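OxsB protein (Bacillus megaterium, PDB 5UL3) catalyses the oxidative ring contraction of dAMP to an oxetane aldehyde, a step in oxetanocin A biosynthesis, as a cobalamin-dependent radical S-adenosylmethionine enzyme. Local coordinates at residues A[458-463]-A[493-498]; A[430-435]-A[468-473]; A[501-506]-A[525-530]. All blocks are in the same frame, centred on the assembly; numbering follows the deposited sequence. Where two conformers were deposited one is given.

Interaction 1. Residues A[458-463]-A[493-498]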
# COMPACT_ATOMS: atom_id res chain seq x y z
N ALA A 458 -23.19 -5.01 0.91
CA ALA A 458 -21.84 -5.47 1.20
C ALA A 458 -21.39 -4.99 2.57
O ALA A 458 -20.81 -5.75 3.34
CB ALA A 458 -20.86 -4.98 0.12
N LEU A 459 -21.68 -3.73 2.90
CA LEU A 459 -21.27 -3.19 4.20
C LEU A 459 -22.01 -3.87 5.34
O LEU A 459 -21.44 -4.12 6.41
CB LEU A 459 -21.51 -1.68 4.26
CG LEU A 459 -20.77 -0.83 3.22
CD1 LEU A 459 -21.11 0.67 3.42
CD2 LEU A 459 -19.27 -1.08 3.27
N ARG A 460 -23.28 -4.18 5.12
CA ARG A 460 -24.08 -4.91 6.10
C ARG A 460 -23.48 -6.28 6.41
O ARG A 460 -23.34 -6.67 7.57
CB ARG A 460 -25.51 -5.03 5.54
CG ARG A 460 -26.59 -5.44 6.51
CD ARG A 460 -27.96 -5.49 5.81
NE ARG A 460 -28.49 -4.17 5.47
CZ ARG A 460 -29.42 -3.95 4.55
NH1 ARG A 460 -29.93 -4.97 3.85
NH2 ARG A 460 -29.84 -2.72 4.31
N LEU A 461 -23.12 -7.03 5.36
CA LEU A 461 -22.58 -8.37 5.55
C LEU A 461 -21.23 -8.35 6.26
O LEU A 461 -21.00 -9.14 7.19
CB LEU A 461 -22.47 -9.08 4.18
CG LEU A 461 -23.82 -9.35 3.51
CD1 LEU A 461 -23.67 -9.66 2.01
CD2 LEU A 461 -24.54 -10.51 4.22
N VAL A 462 -20.32 -7.48 5.83
CA VAL A 462 -18.99 -7.47 6.44
C VAL A 462 -19.07 -6.98 7.88
O VAL A 462 -18.44 -7.55 8.78
CB VAL A 462 -18.00 -6.63 5.62
CG1 VAL A 462 -16.64 -6.55 6.36
CG2 VAL A 462 -17.80 -7.27 4.21
N SER A 463 -19.84 -5.91 8.12
CA SER A 463 -19.91 -5.39 9.49
C SER A 463 -20.58 -6.38 10.43
O SER A 463 -20.16 -6.50 11.60
CB SER A 463 -20.61 -4.03 9.50
OG SER A 463 -21.96 -4.11 9.06
N LEU A 493 -24.93 8.16 2.11
CA LEU A 493 -24.06 8.32 3.26
C LEU A 493 -24.82 8.48 4.57
O LEU A 493 -24.27 8.18 5.63
CB LEU A 493 -23.14 9.52 3.05
CG LEU A 493 -22.12 9.31 1.92
CD1 LEU A 493 -21.58 10.64 1.52
CD2 LEU A 493 -20.98 8.40 2.40
N GLU A 494 -26.06 8.95 4.52
CA GLU A 494 -26.90 9.09 5.71
C GLU A 494 -27.67 7.82 6.06
O GLU A 494 -28.35 7.79 7.09
CB GLU A 494 -27.88 10.26 5.51
CG GLU A 494 -27.19 11.60 5.57
CD GLU A 494 -28.01 12.74 4.99
OE1 GLU A 494 -29.26 12.68 5.08
OE2 GLU A 494 -27.40 13.69 4.44
N ARG A 495 -27.57 6.76 5.26
CA ARG A 495 -28.32 5.54 5.56
C ARG A 495 -27.82 4.92 6.86
O ARG A 495 -26.61 4.80 7.09
CB ARG A 495 -28.22 4.54 4.41
CG ARG A 495 -29.08 4.98 3.22
CD ARG A 495 -29.12 3.94 2.16
NE ARG A 495 -29.79 2.73 2.59
CZ ARG A 495 -30.18 1.77 1.76
NH1 ARG A 495 -29.98 1.91 0.45
NH2 ARG A 495 -30.77 0.68 2.22
N THR A 496 -28.77 4.52 7.71
CA THR A 496 -28.46 3.89 8.99
C THR A 496 -28.81 2.40 9.00
O THR A 496 -28.73 1.75 10.05
CB THR A 496 -29.18 4.62 10.13
OG1 THR A 496 -30.59 4.68 9.86
CG2 THR A 496 -28.63 6.03 10.26
N ASP A 497 -29.18 1.84 7.85
CA ASP A 497 -29.49 0.42 7.77
C ASP A 497 -28.37 -0.38 7.10
O ASP A 497 -28.61 -1.48 6.60
CB ASP A 497 -30.81 0.20 7.03
CG ASP A 497 -30.75 0.68 5.59
OD1 ASP A 497 -29.91 1.55 5.28
OD2 ASP A 497 -31.55 0.19 4.77
N ALA A 498 -27.15 0.15 7.10
CA ALA A 498 -26.01 -0.53 6.50
C ALA A 498 -25.06 -1.10 7.54
O ALA A 498 -24.68 -2.26 7.46
CB ALA A 498 -25.25 0.44 5.58
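R495, the first residue of the loop to meet helix 452-464, brings its guanidinium to within 4.1 Å of that of R460, NH2 to NH2. The carboxylate of D497, shared by both arginines, probably offsets the two like charges. R495 takes it side-on: its NE goes to OD1 and its NH2 to OD2 of D497, the latter bond 2.7 Å long, and both oxygens are met on their syn side. The chain of R495 bends at chi3 (66°) to fold back over its own loop, while its NH1 makes a salt bridge to E453, about two turns before R460 on helix 452-464.

D497 is where the two segments are tied together. Its backbone O lies at the edge of the R460 guanidinium, near the plane, and receives both NE and NH2 of R460, each at 2.9 Å. The NE bond runs nearly along the C=O axis, whereas NH2 stands above the carbonyl plane. R460 NH2 also makes a longer salt bridge to D497 OD2, at 3.4 Å, with the guanidinium and carboxylate planes 57° apart. The third nitrogen, NH1, is bonded to the backbone O of L517.

At A498 the two CA traces come nearest, and its O receives a CA-H...O contact from R460 CA at 3.0 Å. S463 OG, 3.7 Å from A498 O, bonds L459 O within its own helix and M500 N in the loop.

The loop after helix 484-493 thus lies along helix 452-464, with A498 on I456, while L459 faces the loop and also reaches I471 of strand 470-473.

Interaction 2. Residues A[430-435]-A[468-473]. With EDO (1,2-ethanediol), chain F.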
# COMPACT_ATOMS: atom_id res chain seq x y z
N ARG A 430 -9.20 -4.17 10.16
CA ARG A 430 -9.65 -2.96 9.47
C ARG A 430 -9.60 -3.24 7.97
O ARG A 430 -8.53 -3.19 7.35
CB ARG A 430 -8.81 -1.75 9.85
CG ARG A 430 -9.38 -1.06 11.10
CD ARG A 430 -8.53 0.10 11.58
NE ARG A 430 -7.49 -0.39 12.47
CZ ARG A 430 -7.58 -0.40 13.80
NH1 ARG A 430 -6.57 -0.89 14.50
NH2 ARG A 430 -8.65 0.09 14.41
N ILE A 431 -10.76 -3.53 7.37
CA ILE A 431 -10.86 -3.86 5.94
C ILE A 431 -11.34 -2.61 5.19
O ILE A 431 -12.27 -1.91 5.64
CB ILE A 431 -11.80 -5.06 5.70
CG1 ILE A 431 -11.12 -6.42 5.93
CG2 ILE A 431 -12.32 -5.09 4.27
CD1 ILE A 431 -9.87 -6.45 6.78
N PHE A 432 -10.70 -2.33 4.05
CA PHE A 432 -11.04 -1.19 3.20
C PHE A 432 -11.90 -1.70 2.05
O PHE A 432 -11.48 -2.61 1.34
CB PHE A 432 -9.78 -0.52 2.64
CG PHE A 432 -10.04 0.63 1.72
CD1 PHE A 432 -10.19 0.43 0.35
CD2 PHE A 432 -10.12 1.92 2.21
CE1 PHE A 432 -10.44 1.49 -0.50
CE2 PHE A 432 -10.37 3.00 1.36
CZ PHE A 432 -10.52 2.78 0.01
N ILE A 433 -13.08 -1.12 1.86
CA ILE A 433 -13.95 -1.49 0.73
C ILE A 433 -14.02 -0.29 -0.20
O ILE A 433 -14.42 0.80 0.23
CB ILE A 433 -15.35 -1.91 1.18
CG1 ILE A 433 -15.31 -3.00 2.24
CG2 ILE A 433 -16.19 -2.35 -0.08
CD1 ILE A 433 -14.96 -4.36 1.73
N GLY A 434 -13.62 -0.48 -1.45
CA GLY A 434 -13.66 0.59 -2.43
C GLY A 434 -15.06 0.90 -2.95
O GLY A 434 -15.35 0.69 -4.13
N VAL A 435 -15.93 1.38 -2.06
CA VAL A 435 -17.30 1.77 -2.45
C VAL A 435 -17.26 2.87 -3.51
O VAL A 435 -17.86 2.75 -4.58
CB VAL A 435 -18.09 2.21 -1.20
CG1 VAL A 435 -19.37 2.90 -1.57
CG2 VAL A 435 -18.37 1.01 -0.29
N ASN A 468 -13.99 -4.44 11.02
CA ASN A 468 -14.02 -2.97 11.28
C ASN A 468 -13.71 -2.14 10.02
O ASN A 468 -12.55 -1.79 9.77
CB ASN A 468 -13.04 -2.66 12.41
CG ASN A 468 -12.90 -1.15 12.73
OD1 ASN A 468 -13.66 -0.31 12.25
ND2 ASN A 468 -11.91 -0.82 13.56
N LEU A 469 -14.75 -1.74 9.30
CA LEU A 469 -14.69 -1.23 7.93
C LEU A 469 -14.21 0.22 7.82
O LEU A 469 -14.47 1.05 8.69
CB LEU A 469 -16.08 -1.27 7.30
CG LEU A 469 -16.68 -2.63 7.18
CD1 LEU A 469 -18.17 -2.49 6.79
CD2 LEU A 469 -15.89 -3.27 6.06
N ARG A 470 -13.58 0.51 6.68
CA ARG A 470 -13.34 1.84 6.14
C ARG A 470 -13.77 1.79 4.68
O ARG A 470 -13.60 0.76 4.04
CB ARG A 470 -11.84 2.25 6.16
CG ARG A 470 -11.32 2.99 7.36
CD ARG A 470 -10.06 3.77 6.98
NE ARG A 470 -9.30 3.15 5.89
CZ ARG A 470 -8.47 2.11 6.04
NH1 ARG A 470 -8.31 1.57 7.24
NH2 ARG A 470 -7.82 1.62 5.00
N ILE A 471 -14.31 2.88 4.14
CA ILE A 471 -14.66 2.89 2.71
C ILE A 471 -14.02 4.09 2.02
O ILE A 471 -13.91 5.17 2.59
CB ILE A 471 -16.19 2.88 2.47
CG1 ILE A 471 -16.87 4.20 2.92
CG2 ILE A 471 -16.83 1.65 3.13
CD1 ILE A 471 -18.34 4.30 2.51
N GLY A 472 -13.58 3.89 0.78
CA GLY A 472 -13.25 5.02 -0.06
C GLY A 472 -14.51 5.66 -0.61
O GLY A 472 -15.51 4.99 -0.86
N PHE A 473 -14.49 6.98 -0.74
CA PHE A 473 -15.67 7.69 -1.24
C PHE A 473 -15.20 8.94 -1.96
O PHE A 473 -14.54 9.79 -1.36
CB PHE A 473 -16.65 8.04 -0.12
CG PHE A 473 -18.07 8.24 -0.61
CD1 PHE A 473 -18.51 9.48 -1.03
CD2 PHE A 473 -18.95 7.16 -0.67
CE1 PHE A 473 -19.82 9.65 -1.51
CE2 PHE A 473 -20.25 7.32 -1.14
CZ PHE A 473 -20.68 8.57 -1.54
C1 EDO F . -18.42 -0.49 12.26
O1 EDO F . -19.81 -0.53 11.87
C2 EDO F . -17.49 -0.97 11.14
O2 EDO F . -16.19 -0.38 11.33
O HOH W 1 -7.46 -1.39 5.72
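I431 O, I433 N and I433 O pair with R470 N, R470 O and G472 N in parallel beta register, and the axes of strands 432-435 and 470-473 lie 4.7 Å apart at an angle of 28°. CA-H...O contacts run between these bonds, and G434 is the centre of an inverse gamma turn.

On the face that carries F432 and R470, the two side chains cross at about a right angle. R470, bent at chi3, brings its NH2 to 3.6 Å from CD2 of F432, with the guanidinium and ring planes 37° apart. F432 has CG anti to the backbone N, and the far end of its ring then lies over the neighbouring strand, CZ being 3.3 Å from G472 N. G472 has no side chain, which leaves room for the ring there. A water donates to R430 O and accepts a weak bond from R470 NH2.

These are two neighbouring parallel strands of the partial TIM barrel of the radical SAM domain; the connection between them, which includes helix 452-464, is a beta-alpha-beta crossover. I471 also bonds the backbone of I536. E436, just beyond V435, binds S-adenosylmethionine, and G472 lies about 4 Å from its side chain, nearest atoms.

On the face of I433 and I471 the contact is apolar. I433 CG1 meets L469 CD2 at 3.9 Å, and V435 CG2 meets I471 CG2 at 3.8 Å, both pairs crossing at a slant. At the solvent-exposed start, R430 and N468 run side by side, their guanidinium and amide planes 70° apart. R430 CG lies 3.5 Å from N468 ND2, while R430 NH2 and that ND2 are both donors.

Interaction 3. Residues A[501-506]-A[525-530]; sequences KPIDIG and EKHKTG
The imidazole of H527 has an aliphatic group over each face: CD1 of I503 on one, CG of K526, its neighbour in the helix, on the other, both displaced toward the rim. The ring of F523 meets it as well. The I503 contact is a CH-pi interaction, with CD1 4.2 Å from the ring centroid and 26° off the ring normal. I503 crosses the imidazole at about a right angle, and its CG1 approaches ND1 to 3.7 Å. At the ring edge, in its plane, a water sits 3.0 Å from ND1 and donates a hydrogen bond to P502 O.

The backbone makes the direct polar link. K501 N donates to H527 O at 2.8 Å, nearly straight at 163°, and so takes up a carbonyl in the last turn of helix 521-527. Alongside, K501 and T529 slide past each other in opposite directions, CG of the lysine 3.8 Å from CG2 of the threonine. With CG2 anti to the carbonyl carbon, T529 turns its methyl to K501, while OG1 bonds K531 N. Beyond CG the lysine chain is extended, and its CE passes 3.9 Å from K528 O. K528 itself reaches back to E525 in a salt bridge.

This is consistent with a contact held mainly by the backbone bond and apolar surface, although the protonation of H527 could alter how its ND1 shares the water.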
# COMPACT_ATOMS: atom_id res chain seq x y z
N LYS A 501 -24.00 -4.20 14.02
CA LYS A 501 -23.20 -4.67 15.13
C LYS A 501 -22.70 -6.07 14.81
O LYS A 501 -23.30 -6.77 13.99
CB LYS A 501 -24.02 -4.71 16.41
CG LYS A 501 -24.52 -3.38 16.90
CD LYS A 501 -25.44 -3.59 18.11
CE LYS A 501 -25.72 -2.28 18.83
NZ LYS A 501 -26.70 -2.47 19.93
N PRO A 502 -21.62 -6.51 15.46
CA PRO A 502 -21.22 -7.92 15.34
C PRO A 502 -22.36 -8.81 15.80
O PRO A 502 -22.87 -8.67 16.91
CB PRO A 502 -20.00 -8.02 16.28
CG PRO A 502 -19.45 -6.63 16.33
CD PRO A 502 -20.66 -5.72 16.25
N ILE A 503 -22.76 -9.72 14.93
CA ILE A 503 -23.94 -10.55 15.16
C ILE A 503 -23.47 -11.91 15.67
O ILE A 503 -22.58 -12.53 15.07
CB ILE A 503 -24.79 -10.70 13.89
CG1 ILE A 503 -25.39 -9.34 13.50
CG2 ILE A 503 -25.89 -11.72 14.10
CD1 ILE A 503 -26.27 -9.39 12.27
N ASP A 504 -24.04 -12.36 16.78
CA ASP A 504 -23.75 -13.71 17.25
C ASP A 504 -24.40 -14.70 16.30
O ASP A 504 -25.63 -14.78 16.23
CB ASP A 504 -24.26 -13.90 18.68
CG ASP A 504 -23.68 -15.15 19.35
OD1 ASP A 504 -23.46 -16.17 18.66
OD2 ASP A 504 -23.44 -15.11 20.58
N ILE A 505 -23.58 -15.43 15.54
CA ILE A 505 -24.10 -16.42 14.60
C ILE A 505 -24.86 -17.50 15.34
O ILE A 505 -25.99 -17.86 14.98
CB ILE A 505 -22.96 -17.02 13.76
CG1 ILE A 505 -22.39 -15.96 12.81
CG2 ILE A 505 -23.44 -18.27 13.04
CD1 ILE A 505 -21.22 -16.46 11.99
N GLY A 506 -24.26 -18.05 16.39
CA GLY A 506 -24.91 -19.08 17.17
C GLY A 506 -25.19 -20.33 16.36
O GLY A 506 -24.26 -21.00 15.91
N GLU A 525 -33.07 -4.01 11.50
CA GLU A 525 -33.33 -3.00 12.53
C GLU A 525 -32.81 -3.43 13.90
O GLU A 525 -32.25 -2.61 14.64
CB GLU A 525 -34.83 -2.70 12.61
CG GLU A 525 -35.23 -1.56 11.71
CD GLU A 525 -34.35 -0.35 11.93
OE1 GLU A 525 -34.43 0.25 13.03
OE2 GLU A 525 -33.58 -0.01 11.00
N LYS A 526 -32.99 -4.70 14.26
CA LYS A 526 -32.57 -5.16 15.58
C LYS A 526 -31.06 -5.06 15.76
O LYS A 526 -30.58 -4.74 16.85
CB LYS A 526 -33.02 -6.60 15.81
CG LYS A 526 -32.50 -7.20 17.10
CD LYS A 526 -32.90 -8.66 17.25
CE LYS A 526 -32.45 -9.20 18.61
NZ LYS A 526 -32.58 -10.68 18.70
N HIS A 527 -30.29 -5.30 14.69
CA HIS A 527 -28.85 -5.46 14.81
C HIS A 527 -28.04 -4.26 14.32
O HIS A 527 -26.81 -4.27 14.44
CB HIS A 527 -28.41 -6.72 14.06
CG HIS A 527 -28.87 -7.99 14.71
ND1 HIS A 527 -28.23 -8.55 15.80
CD2 HIS A 527 -29.90 -8.83 14.41
CE1 HIS A 527 -28.85 -9.66 16.14
NE2 HIS A 527 -29.86 -9.86 15.31
N LYS A 528 -28.68 -3.22 13.80
CA LYS A 528 -27.94 -2.08 13.28
C LYS A 528 -27.19 -1.36 14.39
O LYS A 528 -27.59 -1.38 15.56
CB LYS A 528 -28.90 -1.11 12.57
CG LYS A 528 -29.75 -0.28 13.53
CD LYS A 528 -30.78 0.58 12.79
CE LYS A 528 -31.50 1.51 13.78
NZ LYS A 528 -32.71 2.16 13.19
N THR A 529 -26.06 -0.74 14.04
CA THR A 529 -25.41 0.15 15.01
C THR A 529 -26.14 1.47 15.14
O THR A 529 -25.93 2.19 16.13
CB THR A 529 -23.95 0.45 14.65
OG1 THR A 529 -23.90 1.24 13.45
CG2 THR A 529 -23.11 -0.83 14.49
N GLY A 530 -26.98 1.83 14.17
CA GLY A 530 -27.59 3.14 14.13
C GLY A 530 -26.68 4.24 13.63
O GLY A 530 -27.12 5.40 13.56
O HOH W 2 -25.81 -8.12 17.52

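All three interactions lie within the radical SAM core, and they step outward from its barrel sheet. Interaction 2 joins two neighbouring parallel strands; interaction 1, its centre about 11 Å away, lies on the outer layer, where helix 452-464 leads into strand 470-473. They touch through V462 on L469 and L493 on F473, and their segments alternate along the chain. Interaction 3 follows later in sequence, its centre about 11 Å from that of interaction 1 and about 19 Å from that of interaction 2, which it does not touch; T496 packs on K528 and G530. The series thus runs from strands beside the S-adenosylmethionine site, through the helix layer, to a surface loop and a helix end.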